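Local atomic coordinates of E3 ubiquitin-protein ligase TRIM65 (Homo sapiens, PDB entry 7JL4), a protein that acts as an E3 ubiquitin ligase in innate immunity, autophagy and inflammation. Residues 34-38 with 39-43. Sequence-based numbering, arbitrary orientation.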
loop_
_atom_site.group_PDB
_atom_site.type_symbol
_atom_site.label_atom_id
_atom_site.label_comp_id
_atom_site.label_asym_id
_atom_site.label_seq_id
_atom_site.Cartn_x
_atom_site.Cartn_y
_atom_site.Cartn_z
ATOM N N TYR A 34 1.912 14.965 -4.711
ATOM C CA TYR A 34 1.279 15.461 -5.931
ATOM C C TYR A 34 0.535 14.307 -6.585
ATOM O O TYR A 34 1.150 13.298 -6.940
ATOM C CB TYR A 34 2.321 16.037 -6.890
ATOM C CG TYR A 34 1.856 16.151 -8.337
ATOM C CD1 TYR A 34 0.895 17.084 -8.711
ATOM C CD2 TYR A 34 2.387 15.324 -9.330
ATOM C CE1 TYR A 34 0.472 17.191 -10.032
ATOM C CE2 TYR A 34 1.979 15.431 -10.653
ATOM C CZ TYR A 34 1.014 16.360 -10.998
ATOM O OH TYR A 34 0.597 16.469 -12.312
ATOM N N LEU A 35 -0.774 14.459 -6.750
ATOM C CA LEU A 35 -1.620 13.426 -7.333
ATOM C C LEU A 35 -1.855 13.690 -8.817
ATOM O O LEU A 35 -2.019 14.842 -9.232
ATOM C CB LEU A 35 -2.964 13.370 -6.596
ATOM C CG LEU A 35 -2.885 12.714 -5.215
ATOM C CD1 LEU A 35 -4.156 12.928 -4.408
ATOM C CD2 LEU A 35 -2.675 11.253 -5.418
ATOM N N SER A 36 -1.898 12.621 -9.617
ATOM C CA SER A 36 -2.121 12.758 -11.051
ATOM C C SER A 36 -2.895 11.545 -11.561
ATOM O O SER A 36 -3.226 10.628 -10.807
ATOM C CB SER A 36 -0.801 12.913 -11.808
ATOM O OG SER A 36 0.039 11.799 -11.554
ATOM N N ARG A 37 -3.171 11.548 -12.861
ATOM C CA ARG A 37 -3.829 10.426 -13.526
ATOM C C ARG A 37 -5.143 10.061 -12.841
ATOM O O ARG A 37 -5.385 8.908 -12.465
ATOM C CB ARG A 37 -2.909 9.209 -13.611
ATOM C CG ARG A 37 -3.274 8.326 -14.801
ATOM C CD ARG A 37 -2.618 6.956 -14.756
ATOM N NE ARG A 37 -1.177 7.001 -14.997
ATOM C CZ ARG A 37 -0.405 5.918 -15.019
ATOM N NH1 ARG A 37 -0.947 4.716 -14.822
ATOM N NH2 ARG A 37 0.902 6.033 -15.244
ATOM N N GLN A 38 -5.997 11.069 -12.673
ATOM C CA GLN A 38 -7.313 10.861 -12.070
ATOM C C GLN A 38 -7.176 10.186 -10.709
ATOM O O GLN A 38 -7.948 9.282 -10.358
ATOM C CB GLN A 38 -8.225 10.048 -12.993
ATOM C CG GLN A 38 -8.493 10.702 -14.336
ATOM C CD GLN A 38 -7.355 10.504 -15.322
ATOM O OE1 GLN A 38 -6.831 9.398 -15.469
ATOM N NE2 GLN A 38 -6.959 11.583 -15.999
ATOM N N ASP A 39 -6.160 10.612 -9.956
ATOM C CA ASP A 39 -5.877 10.166 -8.591
ATOM C C ASP A 39 -5.499 8.692 -8.527
ATOM O O ASP A 39 -5.647 8.049 -7.486
ATOM C CB ASP A 39 -7.054 10.499 -7.657
ATOM C CG ASP A 39 -7.234 12.008 -7.463
ATOM O OD1 ASP A 39 -6.212 12.745 -7.489
ATOM O OD2 ASP A 39 -8.388 12.478 -7.326
ATOM N N GLN A 40 -4.962 8.151 -9.626
ATOM C CA GLN A 40 -4.376 6.814 -9.607
ATOM C C GLN A 40 -2.885 6.814 -9.306
ATOM O O GLN A 40 -2.316 5.739 -9.114
ATOM C CB GLN A 40 -4.584 6.104 -10.951
ATOM C CG GLN A 40 -6.085 6.009 -11.356
ATOM C CD GLN A 40 -6.274 5.653 -12.809
ATOM O OE1 GLN A 40 -5.374 5.113 -13.466
ATOM N NE2 GLN A 40 -7.443 5.986 -13.338
ATOM N N GLN A 41 -2.238 7.974 -9.303
ATOM C CA GLN A 41 -0.793 8.050 -9.145
ATOM C C GLN A 41 -0.454 9.163 -8.164
ATOM O O GLN A 41 -1.123 10.202 -8.138
ATOM C CB GLN A 41 -0.145 8.284 -10.518
ATOM C CG GLN A 41 1.360 8.369 -10.528
ATOM C CD GLN A 41 1.924 8.437 -11.929
ATOM O OE1 GLN A 41 2.292 9.507 -12.411
ATOM N NE2 GLN A 41 2.003 7.288 -12.589
ATOM N N VAL A 42 0.584 8.950 -7.356
ATOM C CA VAL A 42 1.037 9.929 -6.371
ATOM C C VAL A 42 2.568 9.942 -6.347
ATOM O O VAL A 42 3.210 8.898 -6.511
ATOM C CB VAL A 42 0.438 9.620 -4.979
ATOM C CG1 VAL A 42 1.014 8.331 -4.405
ATOM C CG2 VAL A 42 0.664 10.781 -4.015
ATOM N N LYS A 43 3.153 11.137 -6.171
ATOM C CA LYS A 43 4.595 11.300 -6.043
ATOM C C LYS A 43 4.891 12.197 -4.850
ATOM O O LYS A 43 4.249 13.241 -4.685
ATOM C CB LYS A 43 5.215 11.904 -7.318
ATOM C CG LYS A 43 6.725 12.020 -7.249
ATOM C CD LYS A 43 7.329 12.587 -8.525
ATOM C CE LYS A 43 8.866 12.688 -8.406
ATOM N NZ LYS A 43 9.492 13.277 -9.628
HETATM O O HOH W 1 -3.400 3.652 -13.259
HETATM O O HOH W 2 -9.525 6.902 -11.663
#
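Tyr-34 to Ser-36 and Gln-41 to Lys-43 pair as the two arms of an antiparallel beta hairpin at the edge of the larger sheet of the B30.2/SPRY domain, a beta sandwich. Each hydrogen-bonded pair closes both of its bonds: Tyr-34 N meets Lys-43 O at 2.9 Å, almost straight at 170°, and Lys-43 N returns to Tyr-34 O; Ser-36 N reaches Gln-41 O at 2.9 Å, while Gln-41 N gives Ser-36 O a longer bond. The type I' turn from Arg-37 to Gln-40 runs straight into a classic beta bulge, in which Gln-40 and Gln-41 both face Ser-36. The turn is closed by Gln-40 N, which approaches Arg-37 O from above the carbonyl plane. On the face of Leu-35 and Val-42, CD2 of Leu-35 lies 3.5 Å from Val-42 CB, and Phe-24 packs against both side chains. The Gln-40 side chain, extended beyond CG, crosses that of Arg-37 at about a right angle, and its amide works through two waters: OE1 accepts from one that also accepts a hydrogen bond from Arg-37 NH1, and NE2 donates to another that donates to Gln-38 O. With an alanine in place of Gln-40, both waters would probably lose their amide partner and the Arg-37 guanidinium would be freer to swing. Gln-41, with CG anti to its own N (chi1 -179°), stretches past Ser-36 and bonds through NE2 to Thr-187 OG1 of the adjacent strand 185-188; its OE1 makes a weak hydrogen bond to a glycerol, probably from the crystallisation liquor. Gln-41 NE2 also lies over one face of the Arg-37 guanidinium, 3.1 Å from NH2, two donors that do not bond, with the amide and guanidinium planes 61° apart.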